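Local coordinates for transferrin binding protein B (Actinobacillus suis, PDB 3PQU) that binds host transferrin as an outer-membrane lipoprotein and probably serves as part of the receptor through which the bacterium acquires iron, at residues R254-A257 against Q258-T261; I88-L91 against K92-N95; N61-A64 against T65-T69; T380-N384 against G385-V389. All coordinates share one frame; numbering follows the deposited sequence. Where two conformers were deposited one is given.

Interaction 1: R254-A257 against Q258-T261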
loop_
_atom_site.group_PDB
_atom_site.type_symbol
_atom_site.label_atom_id
_atom_site.label_comp_id
_atom_site.label_asym_id
_atom_site.label_seq_id
_atom_site.Cartn_x
_atom_site.Cartn_y
_atom_site.Cartn_z
ATOM N N ARG A 254 -12.457 28.113 30.442
ATOM C CA ARG A 254 -12.950 28.062 31.810
ATOM C C ARG A 254 -14.373 28.614 31.817
ATOM O O ARG A 254 -15.125 28.430 32.776
ATOM C CB ARG A 254 -12.043 28.837 32.769
ATOM C CG ARG A 254 -11.667 30.222 32.298
ATOM C CD ARG A 254 -10.723 30.878 33.286
ATOM N NE ARG A 254 -10.046 32.031 32.703
ATOM C CZ ARG A 254 -9.057 32.692 33.296
ATOM N NH1 ARG A 254 -8.629 32.314 34.495
ATOM N NH2 ARG A 254 -8.496 33.730 32.691
ATOM N N ASN A 255 -14.732 29.279 30.722
ATOM C CA ASN A 255 -16.079 29.809 30.527
ATOM C C ASN A 255 -16.997 28.877 29.747
ATOM O O ASN A 255 -18.184 29.163 29.583
ATOM C CB ASN A 255 -16.017 31.133 29.771
ATOM C CG ASN A 255 -15.205 32.167 30.487
ATOM O OD1 ASN A 255 -15.053 32.118 31.708
ATOM N ND2 ASN A 255 -14.675 33.124 29.734
ATOM N N LYS A 256 -16.450 27.778 29.245
ATOM C CA LYS A 256 -17.201 26.940 28.318
ATOM C C LYS A 256 -16.764 25.481 28.346
ATOM O O LYS A 256 -15.637 25.162 27.950
ATOM C CB LYS A 256 -17.069 27.495 26.900
ATOM C CG LYS A 256 -17.486 26.523 25.818
ATOM C CD LYS A 256 -17.527 27.192 24.461
ATOM C CE LYS A 256 -17.966 26.204 23.391
ATOM N NZ LYS A 256 -19.222 25.486 23.776
ATOM N N ALA A 257 -17.655 24.603 28.809
ATOM C CA ALA A 257 -17.375 23.168 28.806
ATOM C C ALA A 257 -17.222 22.651 27.367
ATOM O O ALA A 257 -17.785 23.219 26.429
ATOM C CB ALA A 257 -18.463 22.406 29.550
ATOM N N GLN A 258 -16.454 21.578 27.197
ATOM C CA GLN A 258 -16.138 21.080 25.869
ATOM C C GLN A 258 -17.294 20.287 25.271
ATOM O O GLN A 258 -17.876 19.440 25.936
ATOM C CB GLN A 258 -14.874 20.208 25.885
ATOM C CG GLN A 258 -14.454 19.804 24.463
ATOM C CD GLN A 258 -13.129 19.054 24.396
ATOM O OE1 GLN A 258 -12.880 18.164 25.194
ATOM N NE2 GLN A 258 -12.286 19.400 23.409
ATOM N N GLU A 259 -17.640 20.563 24.019
ATOM C CA GLU A 259 -18.651 19.772 23.328
ATOM C C GLU A 259 -17.991 18.740 22.414
ATOM O O GLU A 259 -17.327 19.091 21.439
ATOM C CB GLU A 259 -19.617 20.674 22.548
ATOM C CG GLU A 259 -20.374 21.656 23.437
ATOM C CD GLU A 259 -21.485 22.391 22.710
ATOM O OE1 GLU A 259 -22.277 21.732 22.002
ATOM O OE2 GLU A 259 -21.576 23.629 22.859
ATOM N N VAL A 260 -18.163 17.470 22.745
ATOM C CA VAL A 260 -17.614 16.402 21.925
ATOM C C VAL A 260 -18.742 15.769 21.104
ATOM O O VAL A 260 -19.694 15.242 21.678
ATOM C CB VAL A 260 -16.956 15.334 22.806
ATOM C CG1 VAL A 260 -16.472 14.155 21.937
ATOM C CG2 VAL A 260 -15.809 15.940 23.602
ATOM N N THR A 261 -18.668 15.839 19.773
ATOM C CA THR A 261 -19.732 15.248 18.968
ATOM C C THR A 261 -19.217 14.225 17.977
ATOM O O THR A 261 -18.192 14.428 17.343
ATOM C CB THR A 261 -20.592 16.311 18.240
ATOM O OG1 THR A 261 -19.745 17.179 17.485
ATOM C CG2 THR A 261 -21.386 17.136 19.240
#

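Interaction 2: I88-L91 against K92-N95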
loop_
_atom_site.group_PDB
_atom_site.type_symbol
_atom_site.label_atom_id
_atom_site.label_comp_id
_atom_site.label_asym_id
_atom_site.label_seq_id
_atom_site.Cartn_x
_atom_site.Cartn_y
_atom_site.Cartn_z
ATOM N N ILE A 88 7.056 15.723 3.519
ATOM C CA ILE A 88 5.643 16.071 3.514
ATOM C C ILE A 88 5.211 16.519 2.113
ATOM O O ILE A 88 5.868 17.353 1.483
ATOM C CB ILE A 88 5.356 17.174 4.566
ATOM C CG1 ILE A 88 5.829 16.729 5.954
ATOM C CG2 ILE A 88 3.877 17.530 4.603
ATOM C CD1 ILE A 88 5.064 15.516 6.534
ATOM N N PRO A 89 4.115 15.953 1.593
ATOM C CA PRO A 89 3.757 16.308 0.209
ATOM C C PRO A 89 3.579 17.812 0.014
ATOM O O PRO A 89 2.937 18.444 0.847
ATOM C CB PRO A 89 2.409 15.587 -0.008
ATOM C CG PRO A 89 2.445 14.421 0.938
ATOM C CD PRO A 89 3.259 14.885 2.148
ATOM N N HIS A 90 4.135 18.365 -1.068
ATOM C CA HIS A 90 3.985 19.783 -1.405
ATOM C C HIS A 90 4.649 20.802 -0.437
ATOM O O HIS A 90 4.633 22.002 -0.708
ATOM C CB HIS A 90 2.502 20.121 -1.638
ATOM C CG HIS A 90 1.899 19.393 -2.802
ATOM N ND1 HIS A 90 2.071 19.802 -4.105
ATOM C CD2 HIS A 90 1.156 18.260 -2.862
ATOM C CE1 HIS A 90 1.449 18.965 -4.917
ATOM N NE2 HIS A 90 0.882 18.023 -4.186
ATOM N N LEU A 91 5.237 20.348 0.669
ATOM C CA LEU A 91 5.803 21.291 1.645
ATOM C C LEU A 91 6.870 22.208 1.014
ATOM O O LEU A 91 6.874 23.424 1.226
ATOM C CB LEU A 91 6.364 20.567 2.877
ATOM C CG LEU A 91 6.873 21.508 3.986
ATOM C CD1 LEU A 91 5.723 22.338 4.583
ATOM C CD2 LEU A 91 7.638 20.783 5.100
ATOM N N LYS A 92 7.758 21.618 0.230
ATOM C CA LYS A 92 8.804 22.357 -0.468
ATOM C C LYS A 92 8.203 23.317 -1.490
ATOM O O LYS A 92 8.602 24.481 -1.568
ATOM C CB LYS A 92 9.771 21.396 -1.166
ATOM C CG LYS A 92 10.748 22.079 -2.123
ATOM C CD LYS A 92 12.006 22.556 -1.412
ATOM C CE LYS A 92 12.890 23.394 -2.338
ATOM N NZ LYS A 92 13.001 22.810 -3.710
ATOM N N GLU A 93 7.246 22.829 -2.275
ATOM C CA GLU A 93 6.556 23.662 -3.253
ATOM C C GLU A 93 5.925 24.883 -2.590
ATOM O O GLU A 93 6.049 25.985 -3.098
ATOM C CB GLU A 93 5.440 22.882 -3.954
ATOM C CG GLU A 93 5.794 22.211 -5.260
ATOM C CD GLU A 93 4.589 21.477 -5.860
ATOM O OE1 GLU A 93 3.432 21.893 -5.603
ATOM O OE2 GLU A 93 4.796 20.481 -6.585
ATOM N N LEU A 94 5.196 24.675 -1.496
ATOM C CA LEU A 94 4.528 25.774 -0.791
ATOM C C LEU A 94 5.548 26.787 -0.241
ATOM O O LEU A 94 5.353 28.001 -0.348
ATOM C CB LEU A 94 3.655 25.232 0.349
ATOM C CG LEU A 94 2.400 24.424 -0.037
ATOM C CD1 LEU A 94 1.693 23.927 1.208
ATOM C CD2 LEU A 94 1.430 25.262 -0.877
ATOM N N ASN A 95 6.635 26.283 0.332
ATOM C CA ASN A 95 7.743 27.142 0.785
ATOM C C ASN A 95 8.398 27.971 -0.315
ATOM O O ASN A 95 8.710 29.142 -0.095
ATOM C CB ASN A 95 8.796 26.346 1.563
ATOM C CG ASN A 95 8.429 26.202 3.035
ATOM O OD1 ASN A 95 8.388 27.190 3.770
ATOM N ND2 ASN A 95 8.137 24.980 3.465
HETATM O O HOH W 1 7.980 18.537 0.425
#

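Interaction 3: N61-A64 against T65-T69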
loop_
_atom_site.group_PDB
_atom_site.type_symbol
_atom_site.label_atom_id
_atom_site.label_comp_id
_atom_site.label_asym_id
_atom_site.label_seq_id
_atom_site.Cartn_x
_atom_site.Cartn_y
_atom_site.Cartn_z
ATOM N N ASN A 61 -14.218 39.025 -21.156
ATOM C CA ASN A 61 -15.608 39.464 -21.002
ATOM C C ASN A 61 -16.109 39.354 -19.562
ATOM O O ASN A 61 -15.680 38.482 -18.819
ATOM C CB ASN A 61 -16.515 38.701 -21.961
ATOM C CG ASN A 61 -16.065 38.852 -23.387
ATOM O OD1 ASN A 61 -15.748 37.878 -24.066
ATOM N ND2 ASN A 61 -15.969 40.086 -23.823
ATOM N N ARG A 62 -16.998 40.261 -19.175
ATOM C CA ARG A 62 -17.517 40.302 -17.816
ATOM C C ARG A 62 -18.361 39.070 -17.533
ATOM O O ARG A 62 -19.249 38.732 -18.311
ATOM C CB ARG A 62 -18.349 41.567 -17.608
ATOM C CG ARG A 62 -19.011 41.664 -16.250
ATOM C CD ARG A 62 -19.561 43.059 -16.011
ATOM N NE ARG A 62 -19.664 43.357 -14.587
ATOM C CZ ARG A 62 -18.662 43.826 -13.850
ATOM N NH1 ARG A 62 -18.843 44.069 -12.559
ATOM N NH2 ARG A 62 -17.477 44.053 -14.405
ATOM N N LYS A 63 -18.083 38.382 -16.429
ATOM C CA LYS A 63 -18.914 37.238 -16.089
ATOM C C LYS A 63 -20.291 37.768 -15.722
ATOM O O LYS A 63 -20.418 38.757 -15.007
ATOM C CB LYS A 63 -18.311 36.404 -14.958
ATOM C CG LYS A 63 -17.005 35.717 -15.323
ATOM C CD LYS A 63 -16.462 34.890 -14.156
ATOM C CE LYS A 63 -15.158 34.182 -14.541
ATOM N NZ LYS A 63 -14.890 32.999 -13.705
ATOM N N ALA A 64 -21.323 37.138 -16.263
ATOM C CA ALA A 64 -22.683 37.528 -15.939
ATOM C C ALA A 64 -22.846 37.375 -14.438
ATOM O O ALA A 64 -23.557 38.140 -13.786
ATOM C CB ALA A 64 -23.673 36.644 -16.676
ATOM N N THR A 65 -22.152 36.380 -13.898
ATOM C CA THR A 65 -22.190 36.078 -12.478
ATOM C C THR A 65 -20.837 35.538 -12.051
ATOM O O THR A 65 -20.406 34.497 -12.547
ATOM C CB THR A 65 -23.236 34.981 -12.188
ATOM O OG1 THR A 65 -24.516 35.380 -12.694
ATOM C CG2 THR A 65 -23.331 34.701 -10.691
ATOM N N PRO A 66 -20.158 36.227 -11.126
ATOM C CA PRO A 66 -18.918 35.658 -10.592
ATOM C C PRO A 66 -19.172 34.230 -10.104
ATOM O O PRO A 66 -20.290 33.924 -9.730
ATOM C CB PRO A 66 -18.600 36.578 -9.416
ATOM C CG PRO A 66 -19.219 37.878 -9.789
ATOM C CD PRO A 66 -20.478 37.532 -10.527
ATOM N N ASP A 67 -18.172 33.360 -10.144
ATOM C CA ASP A 67 -18.384 31.980 -9.747
ATOM C C ASP A 67 -19.040 31.914 -8.368
ATOM O O ASP A 67 -18.693 32.684 -7.460
ATOM C CB ASP A 67 -17.049 31.225 -9.684
ATOM C CG ASP A 67 -16.428 31.029 -11.043
ATOM O OD1 ASP A 67 -16.946 31.607 -12.021
ATOM O OD2 ASP A 67 -15.417 30.304 -11.135
ATOM N N THR A 68 -19.993 30.999 -8.209
ATOM C CA THR A 68 -20.598 30.756 -6.899
ATOM C C THR A 68 -20.102 29.470 -6.255
ATOM O O THR A 68 -20.487 29.168 -5.129
ATOM C CB THR A 68 -22.115 30.620 -6.993
ATOM O OG1 THR A 68 -22.429 29.505 -7.851
ATOM C CG2 THR A 68 -22.737 31.912 -7.563
ATOM N N THR A 69 -19.281 28.699 -6.969
ATOM C CA THR A 69 -18.811 27.411 -6.464
ATOM C C THR A 69 -17.363 27.092 -6.826
ATOM O O THR A 69 -16.803 27.653 -7.759
ATOM C CB THR A 69 -19.628 26.266 -7.069
ATOM O OG1 THR A 69 -19.341 26.190 -8.469
ATOM C CG2 THR A 69 -21.129 26.486 -6.869
HETATM O O HOH W 2 -15.246 33.990 -10.980
#

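Interaction 4: T380-N384 against G385-V389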
loop_
_atom_site.group_PDB
_atom_site.type_symbol
_atom_site.label_atom_id
_atom_site.label_comp_id
_atom_site.label_asym_id
_atom_site.label_seq_id
_atom_site.Cartn_x
_atom_site.Cartn_y
_atom_site.Cartn_z
ATOM N N THR A 380 6.573 -4.743 -20.806
ATOM C CA THR A 380 7.462 -3.597 -20.936
ATOM C C THR A 380 6.667 -2.323 -20.707
ATOM O O THR A 380 5.648 -2.077 -21.359
ATOM C CB THR A 380 8.126 -3.540 -22.319
ATOM O OG1 THR A 380 8.957 -4.693 -22.496
ATOM C CG2 THR A 380 8.975 -2.280 -22.450
ATOM N N VAL A 381 7.131 -1.516 -19.768
ATOM C CA VAL A 381 6.372 -0.354 -19.374
ATOM C C VAL A 381 7.308 0.804 -19.056
ATOM O O VAL A 381 8.240 0.677 -18.259
ATOM C CB VAL A 381 5.448 -0.684 -18.187
ATOM C CG1 VAL A 381 6.259 -1.198 -17.014
ATOM C CG2 VAL A 381 4.605 0.527 -17.800
ATOM N N GLU A 382 7.084 1.918 -19.734
ATOM C CA GLU A 382 7.830 3.127 -19.462
ATOM C C GLU A 382 7.240 3.791 -18.217
ATOM O O GLU A 382 6.187 4.425 -18.276
ATOM C CB GLU A 382 7.760 4.067 -20.669
ATOM C CG GLU A 382 8.533 5.357 -20.497
ATOM C CD GLU A 382 10.014 5.191 -20.763
ATOM O OE1 GLU A 382 10.374 4.275 -21.531
ATOM O OE2 GLU A 382 10.816 5.977 -20.214
ATOM N N ILE A 383 7.905 3.616 -17.084
ATOM C CA ILE A 383 7.500 4.288 -15.855
ATOM C C ILE A 383 8.525 5.370 -15.649
ATOM O O ILE A 383 9.444 5.243 -14.840
ATOM C CB ILE A 383 7.492 3.344 -14.652
ATOM C CG1 ILE A 383 6.521 2.192 -14.899
ATOM C CG2 ILE A 383 7.119 4.104 -13.385
ATOM C CD1 ILE A 383 6.601 1.107 -13.857
ATOM N N ASN A 384 8.357 6.438 -16.412
ATOM C CA ASN A 384 9.426 7.393 -16.646
ATOM C C ASN A 384 10.232 7.795 -15.415
ATOM O O ASN A 384 9.695 7.972 -14.316
ATOM C CB ASN A 384 8.896 8.598 -17.422
ATOM C CG ASN A 384 8.313 8.197 -18.765
ATOM O OD1 ASN A 384 7.311 7.482 -18.829
ATOM N ND2 ASN A 384 8.944 8.642 -19.844
ATOM N N GLY A 385 11.538 7.914 -15.627
ATOM C CA GLY A 385 12.096 7.741 -16.959
ATOM C C GLY A 385 12.614 6.348 -17.286
ATOM O O GLY A 385 13.293 6.162 -18.296
ATOM N N LYS A 386 12.286 5.367 -16.449
ATOM C CA LYS A 386 12.850 4.026 -16.589
ATOM C C LYS A 386 11.963 3.080 -17.388
ATOM O O LYS A 386 10.783 2.908 -17.089
ATOM C CB LYS A 386 13.141 3.426 -15.212
ATOM C CG LYS A 386 14.154 4.213 -14.399
ATOM C CD LYS A 386 13.801 4.204 -12.922
ATOM C CE LYS A 386 12.446 4.855 -12.682
ATOM N NZ LYS A 386 12.133 4.984 -11.230
ATOM N N THR A 387 12.535 2.470 -18.416
ATOM C CA THR A 387 11.827 1.435 -19.142
ATOM C C THR A 387 11.998 0.135 -18.387
ATOM O O THR A 387 13.061 -0.490 -18.429
ATOM C CB THR A 387 12.359 1.246 -20.561
ATOM O OG1 THR A 387 12.061 2.409 -21.341
ATOM C CG2 THR A 387 11.697 0.039 -21.197
ATOM N N MET A 388 10.954 -0.262 -17.676
ATOM C CA MET A 388 11.020 -1.484 -16.906
ATOM C C MET A 388 10.433 -2.629 -17.712
ATOM O O MET A 388 9.435 -2.475 -18.419
ATOM C CB MET A 388 10.289 -1.326 -15.569
ATOM C CG MET A 388 10.807 -0.181 -14.718
ATOM S SD MET A 388 12.543 -0.374 -14.270
ATOM C CE MET A 388 12.511 -1.992 -13.507
ATOM N N VAL A 389 11.084 -3.777 -17.613
ATOM C CA VAL A 389 10.568 -4.999 -18.203
ATOM C C VAL A 389 10.537 -6.153 -17.182
ATOM O O VAL A 389 11.502 -6.405 -16.452
ATOM C CB VAL A 389 11.346 -5.384 -19.477
ATOM C CG1 VAL A 389 12.803 -4.997 -19.342
ATOM C CG2 VAL A 389 11.188 -6.866 -19.773
HETATM O O HOH W 3 10.102 7.676 -11.768
#

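Interaction 1: R254-A257 against Q258-T261
Ala257 and Gln258 form the centre of a short extended run in which Lys256 and Glu259, three residues apart, meet alongside the chain. The Ala257 methyl and the Gln258 side chain leave the backbone in different directions, and Gln258 departs on another side from the ion pair. The Lys256 chain runs straight to CE and bends only at the last torsion (chi4 51°), which swings the ammonium group across the Glu259 side chain at about a right angle. NZ of Lys256 then lies 3.1 Å from Glu259 OE2, a salt bridge whose hydrogen bond is weak. Glu259 was deposited in two conformers, so this ion pair is best taken as one surface state and is doubtful as a fixed link. Gln258 is held more firmly: its OE1 accepts from Lys225 N, and its NE2 is shared between Gly226 O and Gly250 O, so the amide bridges two loops. The run closes the connection between strands 241-249 and 260-271 of the N-lobe barrel; backbone hydrogen bonds of Glu259 with Gly250 and Thr261 with Arg248 lead into the antiparallel pairing of the two strands.

Interaction 2: I88-L91 against K92-N95
The imidazole of His90 lies alongside the Glu93 side chain, both pointing the same way, and turns its ND1 edge to the carboxylate. ND1 donates to OE1 of Glu93 over 2.9 Å, with the oxygen almost in the ring plane. The carboxylate and ring planes are 76° apart, and ND1 meets OE1 from above the carboxylate plane, 59° out of it. NE2 of the same ring is hydrogen-bonded to Glu45 OE1 and Tyr152 stacks on the imidazole; two carboxylates at one ring would be expected to favour its protonated form. His90 is the N-cap of helix 91-97 and the third residue of a type II turn from Ile88 to Leu91, and its positive phi (67°) suits that position. Its carbonyl O takes the first helical bond, from Leu94 N at 2.8 Å. Leu91 O is gripped twice, by Asn95 N at 3.0 Å and, weakly, by Asn95 ND2. With CG of Leu91 anti to the backbone N, the isobutyl group runs beside Asn95, CG lying 3.7 Å from ND2. A water accepts from Lys92 N and donates to Ile88 O at 2.6 Å, bridging turn and helix. Leu91 and Leu94 both pack on Val126 of the handle sheet.

Interaction 3: N61-A64 against T65-T69
Lys63 NZ sits 3.0 Å from Asp67 OD1 in a salt bridge that joins residues four apart in non-helical chain. The ammonium group comes from above the carboxylate plane, 43° out of it, and favours OD1; OD2 lies further off, 3.8 Å from NZ. A water bridges the two residues as well: it accepts from Lys63 NZ at 2.9 Å and from Asp67 N at 3.1 Å, so the side chain of the lysine is tied to the backbone of the aspartate as well as to its acid group. With CG anti to the carbonyl carbon (chi1 -66°), the Lys63 chain leads to Asp67 and stays extended beyond CG; its CB lies against the intervening backbone, 3.7 Å from Thr65 O. This bend lies in the irregular connection from strand 43-47 of the N-lobe handle sheet to strand 69-70, which pairs with barrel strand 170-183. Ala64 takes helical backbone angles between the extended Lys63 and Thr65, and the resulting kink folds the chain back far enough for the charges to meet. Further out, Asn52 touches the side chains of both Lys63 and Asp67. The backbone of Lys63 is hydrogen-bonded to Leu55, and Arg51 NH1 holds Asp67 O.

Interaction 4: T380-N384 against G385-V389
Gly385 and Glu382 meet at the tip of a beta hairpin of the C-lobe handle, strand 376-383 turning into strand 386-393 through Asn384 and Gly385, joined by a cis peptide. Gly385 O lies 3.1 Å from Glu382 OE2, two acceptors facing each other, a proximity that could raise the affinity of the acid for a proton. Lys386 closes the turn against Ile383: its O accepts from Ile383 N at 3.0 Å, whereas its own N reaches Ile383 O over 3.3 Å from above the carbonyl plane. Its NZ forms a salt bridge to Asp364 and makes a weak bond to a water that itself donates to Asn384 O. Thr387 follows on the other face, where OG1 donates to Glu382 OE1 over a short 2.5 Å; the bend of the Glu382 chain at chi2 (81°) carries the carboxylate back across to it. Met388 exchanges two backbone bonds with Val381, and its CG lies 4.5 Å from Ile383 CD1, on the face whose Val381 and Ile383 cover strand 366-369. Val389, hydrogen-bonded by its backbone to Trp406, ends beside Thr380 on the Thr387 face, its CB 3.9 Å from Thr380 OG1.

In the fold
The four contacts are local and separate, following the chain in the order 3, 2, 1, 4. Interactions 3 and 2 both belong to the N-lobe handle region and lie on one side of the chain's centre, their own centres 31 Å apart. Interaction 1 belongs to the barrel of the same lobe, about 26 Å from interaction 3 at the nearest atoms. Interaction 4 is in the C-lobe handle, on the other side of the chain's centre from interaction 1, with 56 Å between the two centres; its strand 386-393 runs on to the Cys393-Cys394 disulfide. The closest approach is between interactions 2 and 4, about 15 Å at nearest atoms, between the two handles.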